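Testis-expressed protein 101 (Mus musculus, PDB 7BPS) takes part in fertilization by controlling sperm binding to the zona pellucida and sperm migration into the oviduct, probably through the adhesion molecule ADAM3. Local coordinates at residues P77-I82 against C171-M176. Sequence-based numbering, arbitrary orientation.
Sequences PGLVAI and CRLMAM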
# COMPACT_ATOMS: atom_id res chain seq x y z
N PRO A 77 4.38 -2.65 16.16
CA PRO A 77 4.48 -4.03 15.68
C PRO A 77 3.21 -4.58 15.01
O PRO A 77 2.14 -4.09 15.27
CB PRO A 77 4.76 -4.83 16.96
CG PRO A 77 4.20 -3.97 18.10
CD PRO A 77 4.28 -2.54 17.62
N GLY A 78 3.40 -5.62 14.20
CA GLY A 78 2.33 -6.35 13.50
C GLY A 78 2.12 -5.85 12.07
O GLY A 78 3.12 -5.82 11.26
N LEU A 79 0.88 -5.48 11.76
CA LEU A 79 0.51 -4.91 10.45
C LEU A 79 1.20 -3.56 10.27
O LEU A 79 1.26 -2.76 11.24
CB LEU A 79 -1.01 -4.78 10.37
CG LEU A 79 -1.81 -6.05 10.62
CD1 LEU A 79 -3.29 -5.81 10.30
CD2 LEU A 79 -1.24 -7.24 9.84
N VAL A 80 1.68 -3.31 9.06
CA VAL A 80 2.31 -2.03 8.64
C VAL A 80 1.72 -1.69 7.27
O VAL A 80 1.77 -2.58 6.35
CB VAL A 80 3.84 -2.16 8.53
CG1 VAL A 80 4.48 -0.84 8.14
CG2 VAL A 80 4.44 -2.70 9.82
N ALA A 81 1.21 -0.47 7.12
CA ALA A 81 0.77 0.08 5.83
C ALA A 81 1.41 1.45 5.66
O ALA A 81 1.29 2.27 6.58
CB ALA A 81 -0.74 0.08 5.76
N ILE A 82 2.10 1.67 4.54
CA ILE A 82 2.86 2.92 4.24
C ILE A 82 2.66 3.29 2.77
O ILE A 82 2.69 2.38 1.92
CB ILE A 82 4.35 2.72 4.55
CG1 ILE A 82 4.59 2.72 6.05
CG2 ILE A 82 5.19 3.75 3.82
CD1 ILE A 82 6.03 2.37 6.45
N CYS A 171 -11.49 -1.45 12.40
CA CYS A 171 -11.21 -1.68 10.97
C CYS A 171 -10.46 -0.48 10.39
O CYS A 171 -11.00 0.14 9.45
CB CYS A 171 -12.50 -1.97 10.21
SG CYS A 171 -13.35 -3.45 10.80
N ARG A 172 -9.24 -0.21 10.88
CA ARG A 172 -8.51 1.06 10.61
C ARG A 172 -7.05 0.78 10.24
O ARG A 172 -6.17 1.61 10.54
CB ARG A 172 -8.64 1.97 11.83
CG ARG A 172 -10.08 2.39 12.10
CD ARG A 172 -10.19 3.68 12.91
NE ARG A 172 -10.54 3.34 14.27
CZ ARG A 172 -11.69 3.62 14.87
NH1 ARG A 172 -12.61 4.33 14.25
NH2 ARG A 172 -11.89 3.21 16.11
N LEU A 173 -6.80 -0.35 9.57
CA LEU A 173 -5.50 -0.61 8.92
C LEU A 173 -5.15 0.59 8.04
O LEU A 173 -3.98 1.03 8.07
CB LEU A 173 -5.59 -1.92 8.11
CG LEU A 173 -4.32 -2.28 7.33
CD1 LEU A 173 -3.11 -2.34 8.25
CD2 LEU A 173 -4.49 -3.59 6.59
N MET A 174 -6.12 1.11 7.27
CA MET A 174 -5.84 2.22 6.33
C MET A 174 -6.23 3.56 6.99
O MET A 174 -6.38 4.57 6.27
CB MET A 174 -6.55 2.00 5.00
CG MET A 174 -5.93 0.92 4.16
SD MET A 174 -4.17 1.22 3.84
CE MET A 174 -4.26 2.63 2.73
N ALA A 175 -6.34 3.59 8.31
CA ALA A 175 -6.54 4.80 9.14
C ALA A 175 -7.70 5.64 8.62
O ALA A 175 -7.66 6.84 8.80
CB ALA A 175 -5.26 5.58 9.20
N MET A 176 -8.74 5.03 8.04
CA MET A 176 -9.98 5.73 7.64
C MET A 176 -9.66 6.71 6.53
O MET A 176 -10.46 7.65 6.33
CB MET A 176 -10.61 6.47 8.83
CG MET A 176 -11.00 5.53 9.98
SD MET A 176 -11.85 6.40 11.31
CE MET A 176 -13.51 6.40 10.63
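The apolar part of this contact converges on CD1 of Leu173, which reaches CB of Leu79 at 3.9 Å and CB of Ala81 at 4.2 Å. CD1 of Leu79 meets that same Leu173 methyl at 4.0 Å, and the two leucine side chains run roughly perpendicular. With its CG anti to the backbone N (chi1 178°), Leu173 sets its CD1 methyl against Leu79 and Ala81, although its CB is not aimed at them. Met174 adds its sulfur: bends at chi2 (-56°) and chi3 (-70°) curl the chain, and SD lies 4.1 Å from CB of Ala81.

The polar bonds shape the loop and, through Thr74, tie it to the first domain. Residues 172-175 form a type I beta turn, closed by Ala175 N to Arg172 O at 3.0 Å. The carboxylate of Glu187 takes the amide hydrogens of Leu173 and Met174, one on each oxygen, while Thr74 OG1 is hydrogen-bonded to Leu173 O.

Tyr145 and Val162 touch both leucines. All four touching residues are buried, joining the start of strand 80-88 and the residue just before it, in the first u-PAR/Ly-6 domain, to a loop of the second, an interdomain interface of tandem Ly6/uPAR domains.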